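Local structure of glycosaminoglycan xylosylkinase (5XOM) at residues Thr92-Leu100 with Asn107-Tyr115. The protein probably phosphorylates xylose in the linker sugars of proteoglycans, as a secretory-pathway kinase of the Fam20 family. Numbering follows the deposited sequence.
Sequences TQLKAMFSL and NVVFKPKRY
On the sheet face that Phe-98 and Phe-110 share, their first torsions bring the rings together: CG of Phe-98 is anti to its carbonyl carbon (chi1 -65°), CG of Phe-110 anti to its backbone N (176°). The rings end up nearly parallel, planes at 19°, but slid so far that they barely overlap; CE2 of Phe-98 comes 3.5 Å from CG of Phe-110. The evidence for a CH-pi contact is Phe-110 CB, which sits over a face of the Phe-98 ring, 3.9 Å from its centroid. Ala-96 CB lies at the edge of the Phe-110 ring, and Phe-98 CB rests on CG2 of Val-108. On the other sheet face, Ser-99 OG donates to Asn-107 OD1 at 2.8 Å, tilted from the carbonyl plane, while Met-97, bent at chi2 and chi3, brings SD to 3.5 Å from Asn-107 CG. Without its amide, as with an alanine in place of Asn-107, the Ser-99 hydroxyl would probably lose this acceptor and the end of Met-97 be freer to turn. The strands form an antiparallel beta hairpin in the five-stranded sheet of the kinase-like fold, 96-100 lying between 82-86 and 106-112. Ala-96 with Phe-110 and Phe-98 with Val-108 are its hydrogen-bonded pairs, each joined by two backbone bonds. Lys-111 turns its amine to salt bridges with Asp-130 and Glu-135, the latter on helix 132-144, consistent with the lysine-glutamate pair of kinases. Beyond the strands, Arg-114 NH1 lies 3.8 Å from Leu-94 CB, and a water accepts from Arg-114 NH1 at 2.9 Å while donating to Leu-94 O at 2.6 Å.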
ATOM      1  N   THR A  92      15.189  -4.137 -32.809  1.00 67.63           N
ATOM      2  CA  THR A  92      14.446  -4.596 -33.968  1.00 62.68           C
ATOM      3  C   THR A  92      13.145  -3.840 -34.184  1.00 54.12           C
ATOM      4  O   THR A  92      12.575  -3.917 -35.278  1.00 60.50           O
ATOM      5  CB  THR A  92      14.117  -6.083 -33.797  1.00 69.12           C
ATOM      6  OG1 THR A  92      13.105  -6.472 -34.735  1.00 75.63           O
ATOM      7  CG2 THR A  92      13.610  -6.342 -32.377  1.00 65.73           C
ATOM      8  N   GLN A  93      12.677  -3.109 -33.179  1.00 42.85           N
ATOM      9  CA  GLN A  93      11.325  -2.575 -33.150  1.00 38.79           C
ATOM     10  C   GLN A  93      11.333  -1.055 -33.164  1.00 32.25           C
ATOM     11  O   GLN A  93      12.198  -0.419 -32.553  1.00 33.99           O
ATOM     12  CB  GLN A  93      10.579  -3.094 -31.925  1.00 38.20           C
ATOM     13  CG  GLN A  93      10.362  -4.596 -31.978  1.00 44.49           C
ATOM     14  CD  GLN A  93       9.598  -5.027 -33.216  1.00 57.10           C
ATOM     15  OE1 GLN A  93       8.561  -4.455 -33.551  1.00 65.74           O
ATOM     16  NE2 GLN A  93      10.117  -6.034 -33.913  1.00 58.20           N
ATOM     17  N   LEU A  94      10.356  -0.471 -33.855  1.00 28.35           N
ATOM     18  CA  LEU A  94      10.226   0.978 -33.861  1.00 22.26           C
ATOM     19  C   LEU A  94       9.649   1.435 -32.529  1.00 23.32           C
ATOM     20  O   LEU A  94       8.607   0.935 -32.088  1.00 28.54           O
ATOM     21  CB  LEU A  94       9.341   1.432 -35.020  1.00 22.35           C
ATOM     22  CG  LEU A  94       8.988   2.917 -35.050  1.00 35.97           C
ATOM     23  CD1 LEU A  94      10.262   3.742 -35.032  1.00 38.73           C
ATOM     24  CD2 LEU A  94       8.176   3.230 -36.304  1.00 33.39           C
ATOM     25  N   LYS A  95      10.344   2.355 -31.873  1.00 21.19           N
ATOM     26  CA  LYS A  95       9.886   2.942 -30.622  1.00 33.25           C
ATOM     27  C   LYS A  95      10.581   4.285 -30.451  1.00 30.05           C
ATOM     28  O   LYS A  95      11.460   4.654 -31.231  1.00 32.24           O
ATOM     29  CB  LYS A  95      10.167   2.021 -29.434  1.00 37.23           C
ATOM     30  CG  LYS A  95      11.647   1.832 -29.141  1.00 44.22           C
ATOM     31  CD  LYS A  95      11.864   0.658 -28.192  1.00 54.01           C
ATOM     32  CE  LYS A  95      13.340   0.421 -27.914  1.00 59.03           C
ATOM     33  NZ  LYS A  95      13.537  -0.778 -27.049  1.00 63.20           N
ATOM     34  N   ALA A  96      10.191   5.001 -29.404  1.00 29.62           N
ATOM     35  CA  ALA A  96      10.820   6.253 -29.029  1.00 28.73           C
ATOM     36  C   ALA A  96      11.087   6.230 -27.531  1.00 29.63           C
ATOM     37  O   ALA A  96      10.593   5.364 -26.802  1.00 26.49           O
ATOM     38  CB  ALA A  96       9.956   7.466 -29.405  1.00 23.85           C
ATOM     39  N   MET A  97      11.886   7.181 -27.069  1.00 26.21           N
ATOM     40  CA  MET A  97      12.169   7.337 -25.648  1.00 27.44           C
ATOM     41  C   MET A  97      11.794   8.763 -25.256  1.00 27.79           C
ATOM     42  O   MET A  97      12.247   9.719 -25.894  1.00 31.75           O
ATOM     43  CB  MET A  97      13.645   7.013 -25.379  1.00 24.38           C
ATOM     44  CG  MET A  97      14.092   6.914 -23.924  1.00 36.09           C
ATOM     45  SD  MET A  97      13.882   8.390 -22.906  1.00 40.66           S
ATOM     46  CE  MET A  97      15.466   9.182 -23.094  1.00 27.29           C
ATOM     47  N   PHE A  98      10.924   8.904 -24.255  1.00 21.74           N
ATOM     48  CA  PHE A  98      10.488  10.204 -23.759  1.00 24.20           C
ATOM     49  C   PHE A  98      11.059  10.462 -22.371  1.00 30.43           C
ATOM     50  O   PHE A  98      11.092   9.566 -21.524  1.00 32.83           O
ATOM     51  CB  PHE A  98       8.959  10.299 -23.671  1.00 26.37           C
ATOM     52  CG  PHE A  98       8.256  10.227 -25.001  1.00 29.40           C
ATOM     53  CD1 PHE A  98       8.930  10.458 -26.187  1.00 29.58           C
ATOM     54  CD2 PHE A  98       6.894   9.943 -25.051  1.00 25.92           C
ATOM     55  CE1 PHE A  98       8.263  10.402 -27.408  1.00 30.82           C
ATOM     56  CE2 PHE A  98       6.224   9.885 -26.266  1.00 25.52           C
ATOM     57  CZ  PHE A  98       6.907  10.114 -27.441  1.00 26.79           C
ATOM     58  N   SER A  99      11.494  11.692 -22.134  1.00 27.87           N
ATOM     59  CA  SER A  99      11.841  12.165 -20.802  1.00 28.74           C
ATOM     60  C   SER A  99      10.642  12.916 -20.237  1.00 31.52           C
ATOM     61  O   SER A  99      10.206  13.905 -20.826  1.00 33.77           O
ATOM     62  CB  SER A  99      13.063  13.072 -20.848  1.00 31.30           C
ATOM     63  OG  SER A  99      14.197  12.317 -21.215  1.00 32.14           O
ATOM     64  N   LEU A 100      10.106  12.441 -19.112  1.00 28.54           N
ATOM     65  CA  LEU A 100       8.986  13.114 -18.477  1.00 26.19           C
ATOM     66  C   LEU A 100       9.460  14.022 -17.347  1.00 34.64           C
ATOM     67  O   LEU A 100      10.396  13.697 -16.603  1.00 34.77           O
ATOM     68  CB  LEU A 100       7.958  12.119 -17.931  1.00 18.83           C
ATOM     69  CG  LEU A 100       7.509  11.055 -18.930  1.00 30.26           C
ATOM     70  CD1 LEU A 100       6.627  10.031 -18.233  1.00 25.25           C
ATOM     71  CD2 LEU A 100       6.827  11.698 -20.147  1.00 21.60           C
ATOM     72  N   ASN A 107      12.414   8.720 -17.423  1.00 26.98           N
ATOM     73  CA  ASN A 107      12.356   8.240 -18.796  1.00 26.69           C
ATOM     74  C   ASN A 107      11.329   7.122 -18.957  1.00 27.73           C
ATOM     75  O   ASN A 107      11.081   6.336 -18.036  1.00 26.04           O
ATOM     76  CB  ASN A 107      13.732   7.764 -19.251  1.00 24.23           C
ATOM     77  CG  ASN A 107      14.672   8.916 -19.516  1.00 30.32           C
ATOM     78  OD1 ASN A 107      14.257  10.075 -19.540  1.00 30.83           O
ATOM     79  ND2 ASN A 107      15.946   8.609 -19.715  1.00 32.80           N
ATOM     80  N   VAL A 108      10.706   7.082 -20.142  1.00 25.18           N
ATOM     81  CA  VAL A 108       9.806   6.005 -20.536  1.00 23.27           C
ATOM     82  C   VAL A 108      10.128   5.572 -21.959  1.00 28.65           C
ATOM     83  O   VAL A 108      10.645   6.350 -22.768  1.00 29.80           O
ATOM     84  CB  VAL A 108       8.312   6.402 -20.432  1.00 23.74           C
ATOM     85  CG1 VAL A 108       7.920   6.660 -18.982  1.00 18.41           C
ATOM     86  CG2 VAL A 108       7.997   7.611 -21.318  1.00 25.42           C
ATOM     87  N   VAL A 109       9.851   4.306 -22.247  1.00 28.42           N
ATOM     88  CA  VAL A 109       9.770   3.818 -23.619  1.00 24.15           C
ATOM     89  C   VAL A 109       8.383   4.143 -24.158  1.00 29.04           C
ATOM     90  O   VAL A 109       7.381   3.987 -23.449  1.00 25.57           O
ATOM     91  CB  VAL A 109      10.048   2.303 -23.669  1.00 27.55           C
ATOM     92  CG1 VAL A 109       9.847   1.759 -25.086  1.00 27.55           C
ATOM     93  CG2 VAL A 109      11.444   1.989 -23.147  1.00 24.77           C
ATOM     94  N   PHE A 110       8.309   4.606 -25.407  1.00 28.27           N
ATOM     95  CA  PHE A 110       7.035   4.864 -26.072  1.00 26.86           C
ATOM     96  C   PHE A 110       6.850   3.896 -27.231  1.00 24.95           C
ATOM     97  O   PHE A 110       7.644   3.898 -28.177  1.00 25.24           O
ATOM     98  CB  PHE A 110       6.933   6.304 -26.574  1.00 25.78           C
ATOM     99  CG  PHE A 110       5.669   6.576 -27.339  1.00 24.19           C
ATOM    100  CD1 PHE A 110       4.446   6.595 -26.687  1.00 23.83           C
ATOM    101  CD2 PHE A 110       5.699   6.796 -28.709  1.00 24.32           C
ATOM    102  CE1 PHE A 110       3.274   6.836 -27.385  1.00 24.24           C
ATOM    103  CE2 PHE A 110       4.527   7.041 -29.416  1.00 28.80           C
ATOM    104  CZ  PHE A 110       3.316   7.060 -28.750  1.00 27.58           C
ATOM    105  N   LYS A 111       5.820   3.058 -27.139  1.00 20.24           N
ATOM    106  CA  LYS A 111       5.478   2.104 -28.188  1.00 23.13           C
ATOM    107  C   LYS A 111       4.224   2.558 -28.919  1.00 27.84           C
ATOM    108  O   LYS A 111       3.130   2.530 -28.334  1.00 21.88           O
ATOM    109  CB  LYS A 111       5.278   0.714 -27.591  1.00 18.55           C
ATOM    110  CG  LYS A 111       6.515   0.250 -26.861  1.00 24.88           C
ATOM    111  CD  LYS A 111       6.708  -1.237 -26.974  1.00 21.37           C
ATOM    112  CE  LYS A 111       8.026  -1.620 -26.348  1.00 23.86           C
ATOM    113  NZ  LYS A 111       8.117  -3.080 -26.129  1.00 26.23           N
ATOM    114  N   PRO A 112       4.333   2.999 -30.167  1.00 23.78           N
ATOM    115  CA  PRO A 112       3.151   3.481 -30.889  1.00 21.09           C
ATOM    116  C   PRO A 112       2.232   2.344 -31.313  1.00 18.49           C
ATOM    117  O   PRO A 112       2.653   1.199 -31.490  1.00 26.26           O
ATOM    118  CB  PRO A 112       3.748   4.201 -32.109  1.00 21.68           C
ATOM    119  CG  PRO A 112       5.078   3.572 -32.300  1.00 29.47           C
ATOM    120  CD  PRO A 112       5.576   3.181 -30.939  1.00 26.89           C
ATOM    121  N   LYS A 113       0.957   2.681 -31.473  1.00 21.45           N
ATOM    122  CA  LYS A 113      -0.001   1.780 -32.104  1.00 18.75           C
ATOM    123  C   LYS A 113       0.423   1.428 -33.526  1.00 23.34           C
ATOM    124  O   LYS A 113       0.816   2.302 -34.308  1.00 21.47           O
ATOM    125  CB  LYS A 113      -1.381   2.433 -32.107  1.00 24.46           C
ATOM    126  CG  LYS A 113      -2.419   1.704 -32.929  1.00 28.45           C
ATOM    127  CD  LYS A 113      -3.726   2.476 -32.963  1.00 27.52           C
ATOM    128  CE  LYS A 113      -4.502   2.151 -34.223  1.00 36.47           C
ATOM    129  NZ  LYS A 113      -5.737   1.394 -33.975  1.00 47.97           N
ATOM    130  N   ARG A 114       0.342   0.133 -33.861  1.00 24.77           N
ATOM    131  CA  ARG A 114       0.695  -0.356 -35.188  1.00 22.77           C
ATOM    132  C   ARG A 114      -0.403  -1.173 -35.853  1.00 26.61           C
ATOM    133  O   ARG A 114      -0.307  -1.432 -37.056  1.00 34.01           O
ATOM    134  CB  ARG A 114       1.965  -1.219 -35.124  1.00 21.22           C
ATOM    135  CG  ARG A 114       3.084  -0.603 -34.312  1.00 30.38           C
ATOM    136  CD  ARG A 114       3.641   0.627 -34.979  1.00 30.57           C
ATOM    137  NE  ARG A 114       3.872   0.401 -36.397  1.00 31.01           N
ATOM    138  CZ  ARG A 114       5.047   0.045 -36.907  1.00 30.39           C
ATOM    139  NH1 ARG A 114       6.093  -0.133 -36.113  1.00 29.97           N
ATOM    140  NH2 ARG A 114       5.180  -0.139 -38.207  1.00 39.90           N
ATOM    141  N   TYR A 115      -1.420  -1.605 -35.113  1.00 25.90           N
ATOM    142  CA  TYR A 115      -2.465  -2.474 -35.633  1.00 22.18           C
ATOM    143  C   TYR A 115      -3.803  -2.037 -35.064  1.00 27.58           C
ATOM    144  O   TYR A 115      -3.870  -1.373 -34.024  1.00 22.07           O
ATOM    145  CB  TYR A 115      -2.255  -3.947 -35.246  1.00 20.36           C
ATOM    146  CG  TYR A 115      -1.000  -4.625 -35.745  1.00 21.00           C
ATOM    147  CD1 TYR A 115      -0.844  -4.956 -37.085  1.00 28.88           C
ATOM    148  CD2 TYR A 115       0.019  -4.953 -34.871  1.00 19.40           C
ATOM    149  CE1 TYR A 115       0.299  -5.595 -37.534  1.00 28.89           C
ATOM    150  CE2 TYR A 115       1.164  -5.589 -35.310  1.00 24.86           C
ATOM    151  CZ  TYR A 115       1.299  -5.906 -36.642  1.00 31.09           C
ATOM    152  OH  TYR A 115       2.442  -6.538 -37.082  1.00 32.73           O
TER
HETATM  153  O   HOH W   1       8.776  -2.078 -35.448  1.00 40.12           O
HETATM  154  O   HOH W   2       6.429  -0.001 -33.236  1.00 31.37           O